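Local coordinates for protein CalsepRRP (PDB 1JY5) that is a ribonuclease T2-like protein from Calystegia sepium, whose family generally binds and cleaves RNA, an activity not to be taken as established for this member, at residues 44-49 with 175-180; 120-125 with 184-189; 128-133 with 160-165; 11-16 with 80-85. All coordinates share one frame; numbering follows the deposited sequence.

Interaction 1. Residues 44-49 with 175-180; sequences GLWPDY and VEQVQI
Gln-177 and Gln-179 carry their amides to the six-membered ring of Trp-46, across strand 7-14, which runs between strands 40-48 and 174-182 in the central antiparallel sheet of this RNase T2 fold. Trp-46 belongs to what is probably the family's GLWP motif, Gly-44 to Pro-47. Where the first glutamine leaves the strand, Glu-176 and Gln-177 both face Lys-169, a classic beta bulge. Gln-177 has CG anti to its backbone N (chi1 178°) and stays extended, meeting the ring from the opposite direction; its CD is 4.2 Å from Trp-46 CH2, with ring and amide planes 68° apart. Two residues on, Gln-179 crosses the indole at about a right angle, its amide arriving at the ring edge with CD 4.4 Å from Trp-46 CZ3. The indole also gives NE1 to Glu-101 OE2 and stacks with His-105. Replacing the tryptophan by alanine would probably open a gap beside Ala-11, deprive Glu-101 of its N-H partner and His-105 of its stack, and let both amides turn. The contact sets ring carbons against polar amides by van der Waals touch, consistent with the indole being held chiefly by other partners, Glu-101 and His-105 among them.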
loop_
_atom_site.group_PDB
_atom_site.type_symbol
_atom_site.label_atom_id
_atom_site.label_comp_id
_atom_site.label_asym_id
_atom_site.label_seq_id
_atom_site.Cartn_x
_atom_site.Cartn_y
_atom_site.Cartn_z
ATOM N N GLY A 44 -0.435 2.424 -1.805
ATOM C CA GLY A 44 -0.269 3.869 -1.778
ATOM C C GLY A 44 0.203 4.448 -0.454
ATOM O O GLY A 44 0.341 3.725 0.527
ATOM N N LEU A 45 0.485 5.752 -0.442
ATOM C CA LEU A 45 0.886 6.461 0.774
ATOM C C LEU A 45 -0.199 7.518 0.840
ATOM O O LEU A 45 -0.257 8.413 -0.003
ATOM C CB LEU A 45 2.262 7.130 0.633
ATOM C CG LEU A 45 2.697 7.968 1.854
ATOM C CD1 LEU A 45 2.800 7.086 3.100
ATOM C CD2 LEU A 45 4.047 8.621 1.571
ATOM N N TRP A 46 -1.073 7.409 1.828
ATOM C CA TRP A 46 -2.180 8.340 1.912
ATOM C C TRP A 46 -2.176 9.395 3.018
ATOM O O TRP A 46 -2.104 9.062 4.202
ATOM C CB TRP A 46 -3.498 7.555 2.025
ATOM C CG TRP A 46 -3.689 6.439 1.021
ATOM C CD1 TRP A 46 -3.262 6.412 -0.276
ATOM C CD2 TRP A 46 -4.425 5.222 1.227
ATOM N NE1 TRP A 46 -3.689 5.254 -0.892
ATOM C CE2 TRP A 46 -4.402 4.507 0.008
ATOM C CE3 TRP A 46 -5.102 4.668 2.324
ATOM C CZ2 TRP A 46 -5.030 3.266 -0.149
ATOM C CZ3 TRP A 46 -5.731 3.424 2.165
ATOM C CH2 TRP A 46 -5.685 2.743 0.935
ATOM N N PRO A 47 -2.217 10.688 2.641
ATOM C CA PRO A 47 -2.249 11.721 3.682
ATOM C C PRO A 47 -3.684 11.562 4.197
ATOM O O PRO A 47 -4.630 11.585 3.403
ATOM C CB PRO A 47 -2.069 13.021 2.897
ATOM C CG PRO A 47 -1.231 12.595 1.722
ATOM C CD PRO A 47 -1.902 11.281 1.329
ATOM N N ASP A 48 -3.854 11.381 5.500
ATOM C CA ASP A 48 -5.190 11.172 6.057
ATOM C C ASP A 48 -5.530 12.098 7.215
ATOM O O ASP A 48 -4.661 12.757 7.775
ATOM C CB ASP A 48 -5.346 9.717 6.543
ATOM C CG ASP A 48 -5.460 8.714 5.400
ATOM O OD1 ASP A 48 -6.133 9.019 4.389
ATOM O OD2 ASP A 48 -4.891 7.608 5.517
ATOM N N TYR A 49 -6.810 12.125 7.565
ATOM C CA TYR A 49 -7.313 12.925 8.675
ATOM C C TYR A 49 -7.653 11.972 9.823
ATOM O O TYR A 49 -8.099 10.844 9.592
ATOM C CB TYR A 49 -8.579 13.666 8.264
ATOM C CG TYR A 49 -8.358 14.802 7.298
ATOM C CD1 TYR A 49 -9.245 15.016 6.246
ATOM C CD2 TYR A 49 -7.287 15.687 7.453
ATOM C CE1 TYR A 49 -9.075 16.082 5.366
ATOM C CE2 TYR A 49 -7.110 16.759 6.580
ATOM C CZ TYR A 49 -8.008 16.948 5.541
ATOM O OH TYR A 49 -7.849 18.006 4.674
ATOM N N VAL A 175 -6.005 -12.218 2.965
ATOM C CA VAL A 175 -5.498 -10.898 3.317
ATOM C C VAL A 175 -5.211 -10.131 2.028
ATOM O O VAL A 175 -4.420 -10.572 1.189
ATOM C CB VAL A 175 -4.201 -11.000 4.146
ATOM C CG1 VAL A 175 -3.638 -9.607 4.416
ATOM C CG2 VAL A 175 -4.493 -11.712 5.460
ATOM N N GLU A 176 -5.869 -8.988 1.865
ATOM C CA GLU A 176 -5.684 -8.180 0.671
ATOM C C GLU A 176 -4.856 -6.928 0.911
ATOM O O GLU A 176 -4.014 -6.570 0.089
ATOM C CB GLU A 176 -7.040 -7.779 0.080
ATOM C CG GLU A 176 -6.923 -6.826 -1.098
ATOM C CD GLU A 176 -8.236 -6.616 -1.830
ATOM O OE1 GLU A 176 -9.261 -6.346 -1.163
ATOM O OE2 GLU A 176 -8.236 -6.714 -3.077
ATOM N N GLN A 177 -5.074 -6.272 2.044
ATOM C CA GLN A 177 -4.349 -5.044 2.331
ATOM C C GLN A 177 -3.952 -4.878 3.794
ATOM O O GLN A 177 -4.704 -5.230 4.704
ATOM C CB GLN A 177 -5.204 -3.852 1.875
ATOM C CG GLN A 177 -4.618 -2.467 2.129
ATOM C CD GLN A 177 -5.466 -1.361 1.512
ATOM O OE1 GLN A 177 -5.523 -1.214 0.289
ATOM N NE2 GLN A 177 -6.137 -0.589 2.355
ATOM N N VAL A 178 -2.746 -4.363 4.011
ATOM C CA VAL A 178 -2.260 -4.089 5.358
ATOM C C VAL A 178 -1.926 -2.602 5.407
ATOM O O VAL A 178 -1.270 -2.079 4.505
ATOM C CB VAL A 178 -1.002 -4.924 5.709
ATOM C CG1 VAL A 178 -0.362 -4.399 6.993
ATOM C CG2 VAL A 178 -1.395 -6.393 5.910
ATOM N N GLN A 179 -2.390 -1.926 6.453
ATOM C CA GLN A 179 -2.150 -0.496 6.615
ATOM C C GLN A 179 -1.316 -0.193 7.855
ATOM O O GLN A 179 -1.643 -0.634 8.956
ATOM C CB GLN A 179 -3.483 0.251 6.711
ATOM C CG GLN A 179 -4.325 0.221 5.440
ATOM C CD GLN A 179 -5.731 0.755 5.670
ATOM O OE1 GLN A 179 -6.009 1.379 6.693
ATOM N NE2 GLN A 179 -6.619 0.523 4.714
ATOM N N ILE A 180 -0.235 0.556 7.651
ATOM C CA ILE A 180 0.676 0.975 8.713
ATOM C C ILE A 180 0.640 2.498 8.718
ATOM O O ILE A 180 0.752 3.120 7.660
ATOM C CB ILE A 180 2.135 0.555 8.422
ATOM C CG1 ILE A 180 2.215 -0.951 8.170
ATOM C CG2 ILE A 180 3.031 0.951 9.594
ATOM C CD1 ILE A 180 1.734 -1.792 9.323
#

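Interaction 2. Residues 120-125 with 184-189; sequences FSTTLM and KTLQLQ. Unlike the reference sequence in segment 120-125: Thr-123 (reference Ala).
No aromatic face or amide edge takes part where Leu-186 meets Thr-122 and Met-125: the one ring here, that of Phe-120, is turned to Trp-79, the two planes at about 55°, and its side chain also rests on Leu-75. The arrangement is a turn packed on a helix. Residues 184-187 belong to the connection between the antiparallel strands 174-182 and 188-189, and Leu-186 reaches from it to helix 116-129. The backbone defines the two parts: Met-125 N is bonded to Ser-121 O at 2.9 Å, an i to i+4 helical bond, whereas Leu-186 has a positive phi (63°) and a left-handed helical conformation. Asp-183 OD2, bonded to both Thr-185 OG1 and Gln-187 N, braces the turn. The backbones stay well apart, with the CA atoms of Thr-122 and Leu-186 at 9.3 Å, and side chains span the interval. Thr-122 points CG2 at the leucine, while its OG1 is bonded back to Glu-118 O in the preceding helical turn. Its CG2 lies 4.2 Å from Leu-186 CD2 and equally far from CD1. All three residues also touch a crystal neighbour, so their exact rotamers deserve caution. Met-125 runs straight from the helix and bends at its last torsion (chi3 77°), presenting its methyl rather than its sulfur: CE stands 3.7 Å from Leu-186 CD1.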
loop_
_atom_site.group_PDB
_atom_site.type_symbol
_atom_site.label_atom_id
_atom_site.label_comp_id
_atom_site.label_asym_id
_atom_site.label_seq_id
_atom_site.Cartn_x
_atom_site.Cartn_y
_atom_site.Cartn_z
ATOM N N PHE A 120 6.882 9.774 -4.123
ATOM C CA PHE A 120 7.139 8.380 -4.480
ATOM C C PHE A 120 8.385 7.758 -3.833
ATOM O O PHE A 120 8.351 6.600 -3.399
ATOM C CB PHE A 120 7.199 8.219 -6.008
ATOM C CG PHE A 120 5.857 8.355 -6.687
ATOM C CD1 PHE A 120 5.481 9.550 -7.296
ATOM C CD2 PHE A 120 4.952 7.296 -6.683
ATOM C CE1 PHE A 120 4.217 9.690 -7.886
ATOM C CE2 PHE A 120 3.688 7.426 -7.269
ATOM C CZ PHE A 120 3.320 8.627 -7.871
ATOM N N SER A 121 9.479 8.515 -3.772
ATOM C CA SER A 121 10.715 8.017 -3.167
ATOM C C SER A 121 10.556 7.809 -1.662
ATOM O O SER A 121 11.099 6.857 -1.089
ATOM C CB SER A 121 11.883 8.976 -3.437
ATOM O OG SER A 121 11.636 10.264 -2.912
ATOM N N THR A 122 9.804 8.692 -1.015
ATOM C CA THR A 122 9.601 8.557 0.418
ATOM C C THR A 122 8.742 7.326 0.702
ATOM O O THR A 122 8.973 6.614 1.680
ATOM C CB THR A 122 8.965 9.832 1.002
ATOM O OG1 THR A 122 9.882 10.924 0.837
ATOM C CG2 THR A 122 8.670 9.657 2.487
ATOM N N THR A 123 7.772 7.060 -0.167
ATOM C CA THR A 123 6.918 5.895 0.009
ATOM C C THR A 123 7.765 4.633 -0.124
ATOM O O THR A 123 7.618 3.686 0.651
ATOM C CB THR A 123 5.794 5.852 -1.037
ATOM O OG1 THR A 123 5.012 7.047 -0.941
ATOM C CG2 THR A 123 4.879 4.654 -0.792
ATOM N N LEU A 124 8.652 4.618 -1.113
ATOM C CA LEU A 124 9.527 3.467 -1.315
ATOM C C LEU A 124 10.449 3.292 -0.107
ATOM O O LEU A 124 10.679 2.173 0.349
ATOM C CB LEU A 124 10.355 3.641 -2.597
ATOM C CG LEU A 124 9.661 3.224 -3.904
ATOM C CD1 LEU A 124 8.199 3.657 -3.889
ATOM C CD2 LEU A 124 10.390 3.845 -5.087
ATOM N N MET A 125 10.962 4.400 0.417
ATOM C CA MET A 125 11.849 4.349 1.574
ATOM C C MET A 125 11.181 3.638 2.738
ATOM O O MET A 125 11.756 2.726 3.321
ATOM C CB MET A 125 12.247 5.760 2.010
ATOM C CG MET A 125 13.226 5.807 3.182
ATOM S SD MET A 125 13.527 7.512 3.721
ATOM C CE MET A 125 12.000 7.814 4.626
ATOM N N LYS A 184 3.720 12.925 10.775
ATOM C CA LYS A 184 4.339 13.803 9.794
ATOM C C LYS A 184 5.860 13.871 9.874
ATOM O O LYS A 184 6.499 14.528 9.050
ATOM C CB LYS A 184 3.716 15.201 9.877
ATOM C CG LYS A 184 2.323 15.270 9.227
ATOM C CD LYS A 184 1.734 16.682 9.236
ATOM C CE LYS A 184 1.235 17.078 10.599
ATOM N NZ LYS A 184 -0.056 16.436 10.939
ATOM N N THR A 185 6.440 13.196 10.863
ATOM C CA THR A 185 7.890 13.140 10.983
ATOM C C THR A 185 8.335 11.718 10.621
ATOM O O THR A 185 9.438 11.291 10.951
ATOM C CB THR A 185 8.398 13.517 12.415
ATOM O OG1 THR A 185 7.672 12.783 13.409
ATOM C CG2 THR A 185 8.235 15.014 12.659
ATOM N N LEU A 186 7.453 10.996 9.933
ATOM C CA LEU A 186 7.728 9.635 9.475
ATOM C C LEU A 186 7.964 8.607 10.587
ATOM O O LEU A 186 8.623 7.583 10.372
ATOM C CB LEU A 186 8.924 9.644 8.504
ATOM C CG LEU A 186 8.810 10.552 7.260
ATOM C CD1 LEU A 186 10.036 10.369 6.373
ATOM C CD2 LEU A 186 7.545 10.213 6.473
ATOM N N GLN A 187 7.431 8.877 11.774
ATOM C CA GLN A 187 7.561 7.950 12.895
ATOM C C GLN A 187 6.297 7.103 12.939
ATOM O O GLN A 187 5.187 7.620 12.778
ATOM C CB GLN A 187 7.674 8.683 14.235
ATOM C CG GLN A 187 8.799 9.686 14.369
ATOM C CD GLN A 187 8.819 10.312 15.760
ATOM O OE1 GLN A 187 7.845 10.949 16.188
ATOM N NE2 GLN A 187 9.928 10.130 16.476
ATOM N N LEU A 188 6.466 5.805 13.162
ATOM C CA LEU A 188 5.336 4.890 13.257
ATOM C C LEU A 188 4.364 5.382 14.316
ATOM O O LEU A 188 4.781 5.865 15.363
ATOM C CB LEU A 188 5.826 3.504 13.670
ATOM C CG LEU A 188 6.501 2.684 12.587
ATOM C CD1 LEU A 188 7.372 1.601 13.199
ATOM C CD2 LEU A 188 5.413 2.103 11.713
ATOM N N GLN A 189 3.071 5.278 14.050
ATOM C CA GLN A 189 2.080 5.664 15.051
ATOM C C GLN A 189 0.905 4.721 14.895
ATOM O O GLN A 189 0.864 3.917 13.961
ATOM C CB GLN A 189 1.605 7.105 14.852
ATOM C CG GLN A 189 0.804 7.311 13.580
ATOM C CD GLN A 189 0.110 8.658 13.543
ATOM O OE1 GLN A 189 0.759 9.702 13.498
ATOM N NE2 GLN A 189 -1.218 8.638 13.579
#

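Interaction 3. Residues 128-133 with 160-165; sequences FKYNIS and SALRVT
Tyr-130, whose ring flank touches Leu-162, takes a hydrogen bond at its OH from Lys-129 NZ, 3.2 Å long. The lysine chain is fully extended and runs over one face of the ring, CG standing 3.9 Å above the plane and offset toward the rim, so the neighbour both overlies the tyrosine and ties its outer end. Across the contact Leu-162 uses its two methyls separately. Its CD2 comes obliquely to Tyr-130 CD2 at 3.6 Å, and its CD1 meets Ile-132 CD1 at 4.0 Å. With CG anti to the carbonyl carbon (chi1 -52°), Leu-162 sends this fork between its partners; Ile-132 brings its CD1 to the leucine and crosses it at about a right angle. These residues mark a junction of helices: Tyr-130 leaves helix 116-129, Asn-131 is the N-cap of helix 132-137, its OD1 bonded to Glu-134 N, and Leu-162 closes helix 151-162 just before Arg-163 turns to positive phi. A serine in place of the tyrosine is likely to leave Lys-129 NZ without its phenolic partner and open a gap beside Leu-162 CD2. Beyond the pair, the tyrosine ring also meets that of Phe-182, their planes at about 45°, and Leu-188 touches both Tyr-130 and Leu-162. Ile-135 of helix 132-137 packs on Leu-162 as well.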
loop_
_atom_site.group_PDB
_atom_site.type_symbol
_atom_site.label_atom_id
_atom_site.label_comp_id
_atom_site.label_asym_id
_atom_site.label_seq_id
_atom_site.Cartn_x
_atom_site.Cartn_y
_atom_site.Cartn_z
ATOM N N PHE A 128 10.681 -0.081 1.989
ATOM C CA PHE A 128 11.903 -0.878 2.117
ATOM C C PHE A 128 12.349 -0.992 3.566
ATOM O O PHE A 128 12.889 -2.020 3.977
ATOM C CB PHE A 128 13.041 -0.259 1.304
ATOM C CG PHE A 128 12.871 -0.395 -0.178
ATOM C CD1 PHE A 128 13.127 0.685 -1.019
ATOM C CD2 PHE A 128 12.454 -1.601 -0.739
ATOM C CE1 PHE A 128 12.979 0.569 -2.398
ATOM C CE2 PHE A 128 12.304 -1.729 -2.122
ATOM C CZ PHE A 128 12.563 -0.643 -2.951
ATOM N N LYS A 129 12.132 0.068 4.341
ATOM C CA LYS A 129 12.537 0.056 5.743
ATOM C C LYS A 129 11.732 -0.945 6.569
ATOM O O LYS A 129 12.296 -1.704 7.358
ATOM C CB LYS A 129 12.391 1.452 6.360
ATOM C CG LYS A 129 12.828 1.500 7.818
ATOM C CD LYS A 129 12.674 2.876 8.430
ATOM C CE LYS A 129 13.216 2.888 9.858
ATOM N NZ LYS A 129 12.960 4.191 10.527
ATOM N N TYR A 130 10.413 -0.933 6.389
ATOM C CA TYR A 130 9.535 -1.834 7.125
ATOM C C TYR A 130 8.976 -2.927 6.225
ATOM O O TYR A 130 7.844 -2.837 5.744
ATOM C CB TYR A 130 8.380 -1.051 7.761
ATOM C CG TYR A 130 8.838 0.036 8.705
ATOM C CD1 TYR A 130 8.865 1.373 8.306
ATOM C CD2 TYR A 130 9.257 -0.272 10.002
ATOM C CE1 TYR A 130 9.296 2.377 9.173
ATOM C CE2 TYR A 130 9.690 0.726 10.873
ATOM C CZ TYR A 130 9.705 2.045 10.450
ATOM O OH TYR A 130 10.130 3.034 11.306
ATOM N N ASN A 131 9.780 -3.961 6.006
ATOM C CA ASN A 131 9.386 -5.074 5.158
ATOM C C ASN A 131 8.376 -5.942 5.891
ATOM O O ASN A 131 8.746 -6.808 6.687
ATOM C CB ASN A 131 10.606 -5.913 4.790
ATOM C CG ASN A 131 10.301 -6.925 3.709
ATOM O OD1 ASN A 131 9.184 -7.437 3.618
ATOM N ND2 ASN A 131 11.297 -7.231 2.892
ATOM N N ILE A 132 7.101 -5.710 5.622
ATOM C CA ILE A 132 6.054 -6.472 6.276
ATOM C C ILE A 132 6.079 -7.934 5.849
ATOM O O ILE A 132 5.774 -8.821 6.644
ATOM C CB ILE A 132 4.678 -5.866 5.975
ATOM C CG1 ILE A 132 4.689 -4.375 6.339
ATOM C CG2 ILE A 132 3.600 -6.595 6.761
ATOM C CD1 ILE A 132 5.117 -4.096 7.787
ATOM N N SER A 133 6.452 -8.186 4.598
ATOM C CA SER A 133 6.519 -9.553 4.089
ATOM C C SER A 133 7.555 -10.360 4.873
ATOM O O SER A 133 7.347 -11.540 5.154
ATOM C CB SER A 133 6.879 -9.548 2.601
ATOM O OG SER A 133 5.884 -8.881 1.841
ATOM N N SER A 160 4.229 -6.762 17.366
ATOM C CA SER A 160 5.431 -6.934 18.175
ATOM C C SER A 160 6.692 -6.443 17.465
ATOM O O SER A 160 7.662 -6.074 18.117
ATOM C CB SER A 160 5.592 -8.402 18.605
ATOM O OG SER A 160 5.783 -9.259 17.498
ATOM N N ALA A 161 6.679 -6.418 16.136
ATOM C CA ALA A 161 7.845 -5.958 15.388
ATOM C C ALA A 161 7.866 -4.437 15.201
ATOM O O ALA A 161 8.929 -3.826 15.231
ATOM C CB ALA A 161 7.902 -6.651 14.026
ATOM N N LEU A 162 6.696 -3.825 15.026
ATOM C CA LEU A 162 6.618 -2.377 14.809
ATOM C C LEU A 162 6.262 -1.568 16.056
ATOM O O LEU A 162 6.541 -0.374 16.121
ATOM C CB LEU A 162 5.594 -2.073 13.706
ATOM C CG LEU A 162 5.771 -2.834 12.388
ATOM C CD1 LEU A 162 4.677 -2.442 11.402
ATOM C CD2 LEU A 162 7.146 -2.536 11.807
ATOM N N ARG A 163 5.642 -2.219 17.035
ATOM C CA ARG A 163 5.236 -1.557 18.266
ATOM C C ARG A 163 3.984 -0.720 18.005
ATOM O O ARG A 163 3.594 0.119 18.813
ATOM C CB ARG A 163 6.379 -0.691 18.819
ATOM C CG ARG A 163 7.641 -1.495 19.140
ATOM C CD ARG A 163 8.870 -0.600 19.304
ATOM N NE ARG A 163 10.088 -1.384 19.525
ATOM C CZ ARG A 163 11.323 -0.897 19.443
ATOM N NH1 ARG A 163 11.519 0.380 19.140
ATOM N NH2 ARG A 163 12.365 -1.690 19.664
ATOM N N VAL A 164 3.367 -0.946 16.849
ATOM C CA VAL A 164 2.121 -0.276 16.502
ATOM C C VAL A 164 1.207 -1.326 15.872
ATOM O O VAL A 164 1.671 -2.334 15.332
ATOM C CB VAL A 164 2.318 0.925 15.525
ATOM C CG1 VAL A 164 3.004 2.075 16.255
ATOM C CG2 VAL A 164 3.131 0.501 14.300
ATOM N N THR A 165 -0.093 -1.094 15.950
ATOM C CA THR A 165 -1.042 -2.046 15.415
ATOM C C THR A 165 -1.464 -1.691 13.998
ATOM O O THR A 165 -1.865 -0.560 13.718
ATOM C CB THR A 165 -2.278 -2.139 16.341
ATOM O OG1 THR A 165 -1.843 -2.520 17.654
ATOM C CG2 THR A 165 -3.266 -3.179 15.827
#

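Interaction 4. Residues 11-16 with 80-85; sequences ALTWSG and PSYSCP. Unlike the reference sequence in segment 80-85: Pro-85 (reference Met).
Tyr-82 reaches out of its loop to Ser-15 and Thr-13, and its contacts tighten from CB to the hydroxyl. CB points toward strand 7-14, and CG is set anti to the carbonyl carbon (chi1 -63°), which carries the ring out to residues 13-15. Contact begins halfway along the ring, with one partner for each of its two long sides. On one, CE1 lies 4.3 Å from Thr-13 CG2, a loose methyl-to-ring touch. On the other, CE2 is 3.7 Å from Ser-15 CB. Further out, CZ is 3.6 Å from the same Ser-15 CB, and finally OH comes to 3.2 Å from it, close packing for a carbon and an oxygen. Both partners approach obliquely, so neither a stack nor an edge contact describes them. The polar atoms find their bonds outside the pair: Tyr-82 OH is hydrogen-bonded with Thr-41 OG1, and Ser-15 OG with Gly-39 N. Ser-15 holds its OG between the backbone N and the carbonyl carbon (chi1 71°), a torsion that turns it to Gly-39 N while CB lies against the phenol. Cys-19 and Glu-18 also touch the tyrosine, while Cys-84, two residues further along, is anchored by a disulfide to Cys-26. The contact therefore joins the loop that follows helix 72-78 and precedes strand 87-89 to the point where strand 7-14 passes into helix 15-18, with strand 40-48 supplying the hydroxyl partner beside it.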
loop_
_atom_site.group_PDB
_atom_site.type_symbol
_atom_site.label_atom_id
_atom_site.label_comp_id
_atom_site.label_asym_id
_atom_site.label_seq_id
_atom_site.Cartn_x
_atom_site.Cartn_y
_atom_site.Cartn_z
ATOM N N ALA A 11 -0.409 1.979 2.730
ATOM C CA ALA A 11 -1.230 0.814 2.436
ATOM C C ALA A 11 -0.439 -0.117 1.534
ATOM O O ALA A 11 0.186 0.320 0.565
ATOM C CB ALA A 11 -2.536 1.236 1.762
ATOM N N LEU A 12 -0.462 -1.403 1.871
ATOM C CA LEU A 12 0.263 -2.419 1.114
ATOM C C LEU A 12 -0.712 -3.477 0.602
ATOM O O LEU A 12 -1.656 -3.852 1.295
ATOM C CB LEU A 12 1.319 -3.071 2.011
ATOM C CG LEU A 12 2.302 -2.098 2.680
ATOM C CD1 LEU A 12 3.207 -2.856 3.640
ATOM C CD2 LEU A 12 3.124 -1.380 1.614
ATOM N N THR A 13 -0.472 -3.961 -0.608
ATOM C CA THR A 13 -1.339 -4.958 -1.217
ATOM C C THR A 13 -0.673 -6.327 -1.261
ATOM O O THR A 13 0.498 -6.438 -1.628
ATOM C CB THR A 13 -1.693 -4.558 -2.661
ATOM O OG1 THR A 13 -2.286 -3.254 -2.662
ATOM C CG2 THR A 13 -2.661 -5.556 -3.272
ATOM N N TRP A 14 -1.409 -7.365 -0.884
ATOM C CA TRP A 14 -0.861 -8.717 -0.940
ATOM C C TRP A 14 -1.078 -9.164 -2.385
ATOM O O TRP A 14 -2.207 -9.410 -2.811
ATOM C CB TRP A 14 -1.588 -9.640 0.040
ATOM C CG TRP A 14 -1.028 -11.040 0.040
ATOM C CD1 TRP A 14 -1.563 -12.140 -0.570
ATOM C CD2 TRP A 14 0.204 -11.472 0.637
ATOM N NE1 TRP A 14 -0.741 -13.232 -0.389
ATOM C CE2 TRP A 14 0.350 -12.849 0.346
ATOM C CE3 TRP A 14 1.199 -10.830 1.387
ATOM C CZ2 TRP A 14 1.451 -13.595 0.781
ATOM C CZ3 TRP A 14 2.295 -11.570 1.820
ATOM C CH2 TRP A 14 2.412 -12.942 1.513
ATOM N N SER A 15 0.014 -9.259 -3.138
ATOM C CA SER A 15 -0.050 -9.619 -4.553
ATOM C C SER A 15 -0.819 -10.902 -4.856
ATOM O O SER A 15 -1.522 -10.989 -5.868
ATOM C CB SER A 15 1.364 -9.725 -5.140
ATOM O OG SER A 15 2.042 -10.872 -4.658
ATOM N N GLY A 16 -0.688 -11.889 -3.979
ATOM C CA GLY A 16 -1.366 -13.160 -4.181
ATOM C C GLY A 16 -2.880 -13.056 -4.175
ATOM O O GLY A 16 -3.564 -13.775 -4.901
ATOM N N PRO A 80 3.488 -2.020 -8.463
ATOM C CA PRO A 80 2.790 -2.393 -9.700
ATOM C C PRO A 80 1.268 -2.322 -9.609
ATOM O O PRO A 80 0.698 -2.174 -8.531
ATOM C CB PRO A 80 3.234 -3.839 -9.939
ATOM C CG PRO A 80 4.415 -4.036 -9.029
ATOM C CD PRO A 80 4.081 -3.208 -7.830
ATOM N N SER A 81 0.627 -2.451 -10.765
ATOM C CA SER A 81 -0.822 -2.467 -10.865
ATOM C C SER A 81 -1.191 -3.939 -11.091
ATOM O O SER A 81 -0.412 -4.684 -11.691
ATOM C CB SER A 81 -1.271 -1.623 -12.059
ATOM O OG SER A 81 -2.679 -1.622 -12.184
ATOM N N TYR A 82 -2.354 -4.368 -10.604
ATOM C CA TYR A 82 -2.781 -5.758 -10.787
ATOM C C TYR A 82 -4.066 -5.864 -11.608
ATOM O O TYR A 82 -4.930 -6.696 -11.320
ATOM C CB TYR A 82 -2.995 -6.455 -9.434
ATOM C CG TYR A 82 -1.748 -6.576 -8.590
ATOM C CD1 TYR A 82 -1.441 -5.615 -7.630
ATOM C CD2 TYR A 82 -0.851 -7.627 -8.784
ATOM C CE1 TYR A 82 -0.271 -5.691 -6.883
ATOM C CE2 TYR A 82 0.329 -7.713 -8.043
ATOM C CZ TYR A 82 0.611 -6.736 -7.093
ATOM O OH TYR A 82 1.784 -6.796 -6.370
ATOM N N SER A 83 -4.179 -5.028 -12.636
ATOM C CA SER A 83 -5.356 -5.014 -13.497
ATOM C C SER A 83 -5.018 -4.307 -14.809
ATOM O O SER A 83 -4.036 -3.564 -14.880
ATOM C CB SER A 83 -6.500 -4.283 -12.789
ATOM O OG SER A 83 -7.731 -4.465 -13.469
ATOM N N CYS A 84 -5.823 -4.541 -15.845
ATOM C CA CYS A 84 -5.594 -3.915 -17.144
ATOM C C CYS A 84 -6.513 -2.731 -17.428
ATOM O O CYS A 84 -6.114 -1.777 -18.099
ATOM C CB CYS A 84 -5.715 -4.955 -18.268
ATOM S SG CYS A 84 -4.459 -6.257 -18.098
ATOM N N PRO A 85 -7.758 -2.772 -16.931
ATOM C CA PRO A 85 -8.636 -1.631 -17.200
ATOM C C PRO A 85 -8.128 -0.376 -16.496
ATOM O O PRO A 85 -7.736 -0.422 -15.330
ATOM C CB PRO A 85 -9.987 -2.101 -16.665
ATOM C CG PRO A 85 -9.605 -3.019 -15.548
ATOM C CD PRO A 85 -8.473 -3.809 -16.169
#

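The central sheet links interactions 1, 2 and 4; interaction 3 packs on it through Ile-132 and Leu-162. Strand 7-14 of interaction 4 lies between both strands of interaction 1, hydrogen-bonded to each, Leu-12 N probably to Val-178 O; strands 174-182 and 188-189 connect interactions 1 and 2. Helix 116-129 serves interactions 2 and 3, which meet through Leu-188 against Tyr-130. Interaction 1 is centred about 12 or 13 Å from the others; interaction 4 is about 20 Å from 2 and 3, across the chain's centre. In sequence, interaction 4 closes before 2 and 3 open; interaction 1 crosses 2 and 4, and 3 lies between its segments, joining early and late chain in one sheet-centred fold.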